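Local coordinates for ActII protein (Streptomyces coelicolor, PDB 2OPT) that probably represses transcription as a TetR-family DNA-binding regulator and binds the antibiotic actinorhodin or its precursor (S)-DNPA, at residues V12-G17 with R30-E35; D25-R30 with E52-V57; E77-M82 with D136-F141; R87-F90 with D95-R98. All blocks are in the same frame, centred on the assembly; numbering follows the deposited sequence.

Contact 1 of 4, residues V12-G17 with R30-E35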
# COMPACT_ATOMS: atom_id res chain seq x y z
N VAL A 12 -18.85 -17.44 10.74
CA VAL A 12 -17.69 -16.55 10.55
C VAL A 12 -16.53 -16.91 11.43
O VAL A 12 -15.38 -16.84 11.00
CB VAL A 12 -18.14 -15.04 10.64
CG1 VAL A 12 -16.96 -14.09 10.47
CG2 VAL A 12 -19.11 -14.79 9.52
N VAL A 13 -16.81 -17.30 12.67
CA VAL A 13 -15.78 -17.66 13.56
C VAL A 13 -15.04 -18.90 13.00
O VAL A 13 -13.84 -18.95 13.05
CB VAL A 13 -16.38 -17.99 14.95
CG1 VAL A 13 -15.37 -18.81 15.87
CG2 VAL A 13 -16.84 -16.73 15.66
N THR A 14 -15.80 -19.89 12.53
CA THR A 14 -15.25 -21.11 11.93
C THR A 14 -14.40 -20.76 10.74
O THR A 14 -13.31 -21.27 10.60
CB THR A 14 -16.43 -22.03 11.51
OG1 THR A 14 -17.17 -22.38 12.69
CG2 THR A 14 -15.95 -23.32 10.83
N ALA A 15 -14.91 -19.88 9.87
CA ALA A 15 -14.14 -19.42 8.73
C ALA A 15 -12.80 -18.75 9.09
O ALA A 15 -11.75 -19.05 8.48
CB ALA A 15 -15.01 -18.46 7.88
N LEU A 16 -12.83 -17.87 10.08
CA LEU A 16 -11.63 -17.24 10.53
C LEU A 16 -10.64 -18.28 11.07
O LEU A 16 -9.44 -18.14 10.92
CB LEU A 16 -12.01 -16.25 11.64
CG LEU A 16 -10.80 -15.50 12.26
CD1 LEU A 16 -10.07 -14.67 11.18
CD2 LEU A 16 -11.29 -14.62 13.43
N GLY A 17 -11.15 -19.34 11.67
CA GLY A 17 -10.28 -20.39 12.24
C GLY A 17 -9.55 -21.09 11.10
O GLY A 17 -8.34 -21.39 11.17
N ARG A 30 -17.08 -24.76 0.23
CA ARG A 30 -17.18 -26.19 0.45
C ARG A 30 -16.45 -26.64 1.71
O ARG A 30 -17.00 -27.45 2.48
CB ARG A 30 -16.68 -26.94 -0.78
CG ARG A 30 -17.01 -28.40 -0.78
CD ARG A 30 -16.80 -28.98 -2.17
NE ARG A 30 -17.80 -28.47 -3.13
CZ ARG A 30 -19.00 -29.01 -3.31
NH1 ARG A 30 -19.83 -28.47 -4.21
NH2 ARG A 30 -19.38 -30.08 -2.59
N ARG A 31 -15.23 -26.14 1.92
CA ARG A 31 -14.46 -26.49 3.10
C ARG A 31 -15.20 -26.00 4.33
O ARG A 31 -15.27 -26.68 5.36
CB ARG A 31 -13.08 -25.82 3.05
CG ARG A 31 -12.26 -25.94 4.38
CD ARG A 31 -12.10 -27.39 4.83
NE ARG A 31 -11.48 -27.52 6.16
CZ ARG A 31 -10.20 -27.29 6.39
NH1 ARG A 31 -9.38 -26.89 5.39
NH2 ARG A 31 -9.74 -27.45 7.62
N LEU A 32 -15.78 -24.80 4.22
CA LEU A 32 -16.48 -24.17 5.32
C LEU A 32 -17.72 -24.98 5.67
O LEU A 32 -17.96 -25.29 6.85
CB LEU A 32 -16.79 -22.68 4.98
CG LEU A 32 -17.51 -21.83 6.04
CD1 LEU A 32 -16.85 -21.89 7.49
CD2 LEU A 32 -17.67 -20.43 5.55
N ALA A 33 -18.47 -25.41 4.66
CA ALA A 33 -19.64 -26.24 4.93
C ALA A 33 -19.27 -27.57 5.56
O ALA A 33 -19.96 -28.07 6.46
CB ALA A 33 -20.42 -26.45 3.66
N GLN A 34 -18.19 -28.18 5.08
CA GLN A 34 -17.63 -29.40 5.65
C GLN A 34 -17.30 -29.22 7.13
O GLN A 34 -17.67 -30.03 7.99
CB GLN A 34 -16.37 -29.73 4.89
CG GLN A 34 -15.57 -30.88 5.47
CD GLN A 34 -14.29 -31.22 4.67
OE1 GLN A 34 -14.37 -31.91 3.65
NE2 GLN A 34 -13.12 -30.82 5.18
N GLU A 35 -16.60 -28.14 7.44
CA GLU A 35 -16.15 -27.86 8.78
C GLU A 35 -17.33 -27.65 9.75
O GLU A 35 -17.24 -28.00 10.92
CB GLU A 35 -15.27 -26.62 8.71
CG GLU A 35 -14.26 -26.51 9.80
CD GLU A 35 -13.21 -27.59 9.75
OE1 GLU A 35 -12.92 -28.15 8.65
OE2 GLU A 35 -12.67 -27.85 10.85
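L32 reaches from one helix of the DNA-binding domain to T14 and A15 on another. The contact is mostly apolar. CG of L32 is anti to the backbone N (chi1 -179°), which carries its two methyls to the helix of 12-17. CD1 does most of the touching. It lies 3.7 Å from T14 CG2 and equally near the backbone N of A15. CB of A15 sits against both methyls, 3.9 Å from L32 CD1 and 4.0 Å from L32 CD2. T14 also meets the aliphatic part of E35, with its CG2 3.8 Å from E35 CG. The T14 and E35 side chains cross obliquely.

Most polar groups bond within their own helices. T14 OG1 is turned back to the carbonyl oxygen of R10, so T14 presents its methyl to the other helix. In the second helix R31 NE gives a hydrogen bond of 2.9 Å to E35 OE1, part of a salt bridge. The bond is nearly straight (168°) and lies in the guanidinium plane, but meets the carboxylate from above its plane. R31 also forms a salt bridge with E22 at its NH1. No hydrogen bond links the two segments.

The helix axes approach to 10.0 Å at 115°. The CA atoms of A15 and L32 are 6.3 Å apart, with the short A15 side chain against the L32 methyls. Segment 30-35 lies in the predicted helix-turn-helix motif of this TetR family domain. The chemistry implies that hydrophobic packing holds this helix against helix 8-22, while the R31 and E35 charges pair beside the apolar patch.

Contact 2 of 4, residues D25-R30 with E52-V57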
# COMPACT_ATOMS: atom_id res chain seq x y z
N ASP A 25 -6.39 -19.55 0.78
CA ASP A 25 -6.77 -20.39 -0.36
C ASP A 25 -7.54 -21.64 0.10
O ASP A 25 -8.42 -22.12 -0.60
CB ASP A 25 -5.58 -20.72 -1.27
CG ASP A 25 -5.03 -19.50 -2.02
OD1 ASP A 25 -5.74 -18.50 -2.22
OD2 ASP A 25 -3.86 -19.54 -2.41
N ALA A 26 -7.23 -22.09 1.32
CA ALA A 26 -7.90 -23.20 1.99
C ALA A 26 -9.34 -22.89 2.35
O ALA A 26 -10.12 -23.81 2.63
CB ALA A 26 -7.14 -23.57 3.24
N LEU A 27 -9.69 -21.59 2.37
CA LEU A 27 -11.03 -21.18 2.77
C LEU A 27 -11.96 -21.10 1.57
O LEU A 27 -12.07 -20.03 0.96
CB LEU A 27 -11.00 -19.86 3.55
CG LEU A 27 -12.36 -19.32 4.03
CD1 LEU A 27 -13.05 -20.30 4.92
CD2 LEU A 27 -12.16 -17.98 4.75
N SER A 28 -12.61 -22.22 1.23
CA SER A 28 -13.60 -22.29 0.17
C SER A 28 -14.93 -22.49 0.86
O SER A 28 -14.96 -22.92 2.01
CB SER A 28 -13.33 -23.48 -0.76
OG SER A 28 -13.45 -24.68 -0.04
N MET A 29 -16.02 -22.20 0.17
CA MET A 29 -17.38 -22.43 0.78
C MET A 29 -17.60 -23.92 1.10
O MET A 29 -18.20 -24.30 2.13
CB MET A 29 -18.46 -21.88 -0.15
CG MET A 29 -18.40 -20.36 -0.26
SD MET A 29 -18.12 -19.47 1.31
CE MET A 29 -19.78 -19.37 1.95
N ARG A 30 -17.08 -24.76 0.23
CA ARG A 30 -17.18 -26.19 0.45
C ARG A 30 -16.45 -26.64 1.71
O ARG A 30 -17.00 -27.45 2.48
CB ARG A 30 -16.68 -26.94 -0.78
CG ARG A 30 -17.01 -28.40 -0.78
CD ARG A 30 -16.80 -28.98 -2.17
NE ARG A 30 -17.80 -28.47 -3.13
CZ ARG A 30 -19.00 -29.01 -3.31
NH1 ARG A 30 -19.83 -28.47 -4.21
NH2 ARG A 30 -19.38 -30.08 -2.59
N GLU A 52 -18.71 -12.43 -0.08
CA GLU A 52 -19.48 -11.83 1.00
C GLU A 52 -18.99 -12.38 2.32
O GLU A 52 -18.98 -11.69 3.32
CB GLU A 52 -20.93 -12.21 0.80
CG GLU A 52 -21.40 -11.46 -0.52
CD GLU A 52 -22.72 -11.95 -1.15
OE1 GLU A 52 -23.08 -13.13 -1.02
OE2 GLU A 52 -23.38 -11.13 -1.86
N LEU A 53 -18.63 -13.64 2.30
CA LEU A 53 -18.10 -14.30 3.51
C LEU A 53 -16.84 -13.57 3.98
O LEU A 53 -16.68 -13.27 5.17
CB LEU A 53 -17.81 -15.75 3.17
CG LEU A 53 -17.25 -16.65 4.30
CD1 LEU A 53 -15.80 -16.40 4.34
CD2 LEU A 53 -17.93 -16.41 5.67
N LEU A 54 -15.92 -13.34 3.07
CA LEU A 54 -14.69 -12.64 3.37
C LEU A 54 -14.95 -11.22 3.91
O LEU A 54 -14.23 -10.76 4.78
CB LEU A 54 -13.78 -12.61 2.13
CG LEU A 54 -13.17 -13.98 1.76
CD1 LEU A 54 -12.31 -13.81 0.52
CD2 LEU A 54 -12.36 -14.58 2.94
N ASP A 55 -15.98 -10.52 3.40
CA ASP A 55 -16.35 -9.19 3.94
C ASP A 55 -16.66 -9.38 5.41
O ASP A 55 -16.35 -8.51 6.25
CB ASP A 55 -17.63 -8.66 3.26
CG ASP A 55 -17.42 -8.17 1.81
OD1 ASP A 55 -16.30 -7.80 1.45
OD2 ASP A 55 -18.42 -8.06 1.04
N LEU A 56 -17.29 -10.50 5.75
CA LEU A 56 -17.71 -10.72 7.14
C LEU A 56 -16.55 -11.08 8.07
O LEU A 56 -16.57 -10.72 9.27
CB LEU A 56 -18.79 -11.82 7.18
CG LEU A 56 -20.17 -11.52 6.58
CD1 LEU A 56 -21.02 -12.79 6.63
CD2 LEU A 56 -20.88 -10.41 7.30
N VAL A 57 -15.61 -11.86 7.54
CA VAL A 57 -14.41 -12.28 8.26
C VAL A 57 -13.61 -10.99 8.51
O VAL A 57 -13.13 -10.75 9.60
CB VAL A 57 -13.63 -13.30 7.43
CG1 VAL A 57 -12.26 -13.54 8.02
CG2 VAL A 57 -14.37 -14.65 7.33
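L27 projects a methyl bump, CD2, into the hollow between L53 and L54. Its CD2 is 3.9 Å from L54 CD2 and 4.0 Å from L53 CD1. L27 and L53 meet tip to tip, whereas L27 and L54 lie alongside, pointing opposite ways. CG of L27 is anti to the backbone N (chi1 180°), extending the side chain to the helix of 52-57.

Two residues further on, at the start of helix 29-36, M29 adds a second bump. Its side chain is bent at chi2 and chi3. The sulfur, SD, lies 4.2 Å from L53 CB, and the two side chains run opposite ways. L53 is thus touched at its CB by M29 and at its CD1 by L27. No hydrogen bond crosses between the segments.

Between the two bumps comes S28, the N-cap of helix 29-36, whose OG caps the backbone N of R31. This is the start of the predicted helix-turn-helix motif. L27 O takes a hydrogen bond from R50 NE, near the start of helix 50-61. Helix 8-22 adds L19 against L27, and helix 40-47 adds V47 against both M29 and L53, so the contact lies among four helices.

Contact 3 of 4, residues E77-M82 with D136-F141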
# COMPACT_ATOMS: atom_id res chain seq x y z
N GLU A 77 0.61 10.10 20.59
CA GLU A 77 0.81 8.77 21.08
C GLU A 77 -0.48 7.92 20.98
O GLU A 77 -0.41 6.73 20.84
CB GLU A 77 1.36 8.83 22.51
CG GLU A 77 2.74 9.47 22.59
CD GLU A 77 3.86 8.60 21.95
OE1 GLU A 77 4.02 7.43 22.37
OE2 GLU A 77 4.58 9.10 21.05
N GLN A 78 -1.66 8.55 21.06
CA GLN A 78 -2.91 7.79 20.91
C GLN A 78 -3.11 7.32 19.46
O GLN A 78 -3.65 6.24 19.21
CB GLN A 78 -4.10 8.63 21.36
CG GLN A 78 -4.27 8.70 22.82
CD GLN A 78 -5.62 9.22 23.24
OE1 GLN A 78 -6.03 10.32 22.86
NE2 GLN A 78 -6.27 8.49 24.12
N VAL A 79 -2.72 8.15 18.50
CA VAL A 79 -2.75 7.76 17.08
C VAL A 79 -1.76 6.61 16.89
O VAL A 79 -2.11 5.56 16.37
CB VAL A 79 -2.45 8.98 16.18
CG1 VAL A 79 -2.57 8.61 14.70
CG2 VAL A 79 -3.47 10.06 16.45
N LYS A 80 -0.53 6.76 17.31
CA LYS A 80 0.37 5.60 17.34
C LYS A 80 -0.26 4.36 17.90
O LYS A 80 -0.20 3.29 17.26
CB LYS A 80 1.62 5.93 18.15
CG LYS A 80 2.47 6.97 17.42
CD LYS A 80 3.78 7.28 18.16
CE LYS A 80 4.65 8.17 17.25
NZ LYS A 80 5.89 8.46 18.01
N GLU A 81 -0.86 4.48 19.08
CA GLU A 81 -1.49 3.36 19.81
C GLU A 81 -2.52 2.64 18.97
O GLU A 81 -2.57 1.41 18.91
CB GLU A 81 -2.20 3.87 21.08
CG GLU A 81 -3.23 2.84 21.65
CD GLU A 81 -4.15 3.39 22.77
OE1 GLU A 81 -3.97 4.53 23.24
OE2 GLU A 81 -5.04 2.63 23.21
N MET A 82 -3.39 3.43 18.34
CA MET A 82 -4.44 2.90 17.48
C MET A 82 -3.87 2.21 16.25
O MET A 82 -4.41 1.21 15.78
CB MET A 82 -5.40 4.02 17.06
CG MET A 82 -6.12 3.77 15.75
SD MET A 82 -6.83 5.28 15.06
CE MET A 82 -5.52 5.80 13.97
N ASP A 136 -7.23 7.61 6.13
CA ASP A 136 -7.02 6.72 4.99
C ASP A 136 -5.53 6.35 4.86
O ASP A 136 -5.18 5.17 4.70
CB ASP A 136 -7.45 7.42 3.68
CG ASP A 136 -7.64 6.43 2.51
OD1 ASP A 136 -8.40 5.45 2.66
OD2 ASP A 136 -7.04 6.59 1.43
N LEU A 137 -4.66 7.39 4.86
CA LEU A 137 -3.24 7.23 4.67
C LEU A 137 -2.68 6.39 5.83
O LEU A 137 -1.84 5.53 5.66
CB LEU A 137 -2.53 8.61 4.60
CG LEU A 137 -0.97 8.56 4.55
CD1 LEU A 137 -0.56 7.84 3.29
CD2 LEU A 137 -0.22 9.91 4.63
N LEU A 138 -3.20 6.58 7.02
CA LEU A 138 -2.72 5.79 8.17
C LEU A 138 -3.09 4.31 8.01
O LEU A 138 -2.25 3.41 8.19
CB LEU A 138 -3.37 6.36 9.39
CG LEU A 138 -2.59 7.31 10.30
CD1 LEU A 138 -1.14 7.48 10.08
CD2 LEU A 138 -3.34 8.41 11.03
N SER A 139 -4.35 4.04 7.66
CA SER A 139 -4.80 2.68 7.49
C SER A 139 -4.11 2.00 6.32
O SER A 139 -3.77 0.83 6.40
CB SER A 139 -6.33 2.58 7.46
OG SER A 139 -6.84 2.96 6.18
N THR A 140 -3.92 2.75 5.21
CA THR A 140 -3.19 2.29 4.05
C THR A 140 -1.75 1.90 4.37
O THR A 140 -1.28 0.87 3.94
CB THR A 140 -3.29 3.37 2.94
OG1 THR A 140 -4.65 3.36 2.48
CG2 THR A 140 -2.38 3.09 1.76
N PHE A 141 -1.09 2.68 5.20
CA PHE A 141 0.28 2.45 5.52
C PHE A 141 0.39 1.22 6.42
O PHE A 141 1.24 0.37 6.21
CB PHE A 141 0.78 3.69 6.28
CG PHE A 141 1.97 3.43 7.15
CD1 PHE A 141 3.25 3.27 6.59
CD2 PHE A 141 1.83 3.30 8.54
CE1 PHE A 141 4.37 2.96 7.42
CE2 PHE A 141 2.93 3.02 9.34
CZ PHE A 141 4.20 2.82 8.77
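L138 lays its CD2 methyl against CG1 of V79, 3.8 Å away. The two side chains cross at about a right angle. V79 holds CG1 anti to its backbone N (chi1 -176°). M82 comes to the same methyl with the end of its side chain, CE, at a looser 4.5 Å from L138 CD2. This methyl therefore meets V79 and, more loosely, M82.

The branch of L138 is modelled in an unusual, nearly flat form at CG, and its torsions are doubtful. The contact is small and buried, and it is wholly apolar. No hydrogen bond passes between 77-82 and 136-141, and the backbones stay well apart, with 9.1 Å between V79 CA and L138 CA.

The hydroxyls of S139 and T140 bond within their own helix. The carbonyl oxygen of D136 accepts three hydrogen bonds. T140 N gives the helical one, S139 OG lies 3.1 Å away from D136 O, and T140 OG1 lies 2.9 Å from it and above the carbonyl plane. The D136 carboxylate has a long, weak ion pair with R200 of the second subunit.

This is helix packing in the C-terminal domain of the TetR fold. L138 also touches I208 and L212 of helix 197-219 and L121 of helix 108-123. M82 touches T117 of helix 108-123. F141 and L137 pack on Y133 and I207 of the second subunit, which places helix 128-150 between helix 75-92 and the dimer partner.

Contact 4 of 4, residues R87-F90 with D95-R98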
# COMPACT_ATOMS: atom_id res chain seq x y z
N ARG A 87 -2.03 -3.05 13.54
CA ARG A 87 -0.92 -3.87 13.11
C ARG A 87 -0.95 -5.20 13.83
O ARG A 87 -0.70 -6.23 13.24
CB ARG A 87 0.42 -3.13 13.37
CG ARG A 87 1.66 -3.97 13.04
CD ARG A 87 2.98 -3.36 13.59
NE ARG A 87 4.19 -4.01 13.05
CZ ARG A 87 5.32 -4.11 13.71
NH1 ARG A 87 5.43 -3.61 14.94
NH2 ARG A 87 6.34 -4.72 13.16
N ARG A 88 -1.25 -5.15 15.12
CA ARG A 88 -1.32 -6.33 15.99
C ARG A 88 -2.31 -7.33 15.40
O ARG A 88 -2.05 -8.53 15.30
CB ARG A 88 -1.79 -5.85 17.36
CG ARG A 88 -1.78 -6.85 18.52
CD ARG A 88 -1.97 -6.07 19.80
NE ARG A 88 -0.83 -5.20 20.02
CZ ARG A 88 -0.90 -3.91 20.34
NH1 ARG A 88 0.23 -3.23 20.50
NH2 ARG A 88 -2.08 -3.34 20.58
N MET A 89 -3.47 -6.80 14.97
CA MET A 89 -4.58 -7.61 14.47
C MET A 89 -4.17 -8.36 13.22
O MET A 89 -4.35 -9.54 13.14
CB MET A 89 -5.79 -6.70 14.17
CG MET A 89 -6.98 -7.43 13.53
SD MET A 89 -8.05 -6.30 12.63
CE MET A 89 -7.11 -5.91 11.16
N PHE A 90 -3.61 -7.65 12.24
CA PHE A 90 -3.03 -8.26 11.02
C PHE A 90 -1.99 -9.35 11.34
O PHE A 90 -2.03 -10.43 10.77
CB PHE A 90 -2.39 -7.19 10.17
CG PHE A 90 -3.41 -6.34 9.41
CD1 PHE A 90 -4.41 -6.94 8.67
CD2 PHE A 90 -3.37 -4.96 9.46
CE1 PHE A 90 -5.36 -6.15 7.95
CE2 PHE A 90 -4.31 -4.18 8.77
CZ PHE A 90 -5.29 -4.78 8.04
N ASP A 95 -3.07 -13.84 6.38
CA ASP A 95 -3.66 -13.62 5.07
C ASP A 95 -4.71 -12.51 5.12
O ASP A 95 -5.42 -12.28 4.15
CB ASP A 95 -4.28 -14.91 4.53
CG ASP A 95 -3.33 -15.68 3.63
OD1 ASP A 95 -2.26 -15.13 3.29
OD2 ASP A 95 -3.66 -16.82 3.26
N LEU A 96 -4.80 -11.84 6.26
CA LEU A 96 -5.92 -10.94 6.54
C LEU A 96 -5.76 -9.62 5.81
O LEU A 96 -6.73 -9.04 5.33
CB LEU A 96 -6.05 -10.70 8.04
CG LEU A 96 -7.21 -9.81 8.49
CD1 LEU A 96 -8.54 -10.43 8.12
CD2 LEU A 96 -7.13 -9.53 9.98
N ALA A 97 -4.52 -9.13 5.72
CA ALA A 97 -4.21 -7.94 4.95
C ALA A 97 -4.53 -8.14 3.47
O ALA A 97 -4.82 -7.18 2.75
CB ALA A 97 -2.76 -7.55 5.13
N ARG A 98 -4.48 -9.39 3.02
CA ARG A 98 -4.81 -9.73 1.64
C ARG A 98 -6.30 -9.49 1.43
O ARG A 98 -6.72 -9.03 0.40
CB ARG A 98 -4.49 -11.19 1.34
CG ARG A 98 -3.17 -11.47 0.67
CD ARG A 98 -3.02 -12.98 0.38
NE ARG A 98 -3.84 -13.41 -0.77
CZ ARG A 98 -3.96 -14.65 -1.23
NH1 ARG A 98 -3.31 -15.66 -0.67
NH2 ARG A 98 -4.73 -14.89 -2.28
O HOH W 1 -2.58 -10.34 7.68
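The short connection between helix 75-92 and helix 96-100 of the C-terminal, TetR-type domain brings F90 against L96 and A97. CD1 of F90 is 3.7 Å from A97 N and 4.0 Å from L96 CD2, and both of these partners stand oblique to the ring. CE1 of F90 is 3.7 Å from A97 CA. L96 CG is anti to the backbone N (chi1 -179°), which helps turn its CD2 to F90 and M89.

M89 is modelled in two conformers. In the one described here, its CE methyl lies over one face of the F90 ring, 3.6 Å above the plane. There CE is 3.8 Å from L96 CD2, and the M89 and L96 side chains cross at about a right angle.

D95 takes a positive phi (81°) at the N-cap position of helix 96-100. Its side chain makes no capping bond there, and its OD2 accepts from L24 N. A water bridges the two helices: it donates to F90 O at 3.1 Å and accepts from the first-turn A97 N at 3.0 Å. Beyond the connection, F90 packs on T143 and A146 of helix 128-150, and both M89 and L96 touch V61 of helix 50-61.

From the N terminus, helix 8-22 is joined to helix 29-36 by contact 1. Contact 2 opens inside that loop and closes on helix 50-61, so the two cross along the chain. They share R30 and also touch in space, as at A15 and V57. Together they tie helices 8-22, 29-36 and 50-61 to one another. Contact 3 opens later, on helix 75-92, and closes a long loop at helix 128-150. Contact 4 nests inside that loop, at the far end of the same helix 75-92, and closes only the short connection to helix 96-100. Contacts 2 and 4 meet at the weak D25–R98 ion pair, where the two domains come together. Contacts 1 and 3 have centres about 31 Å apart.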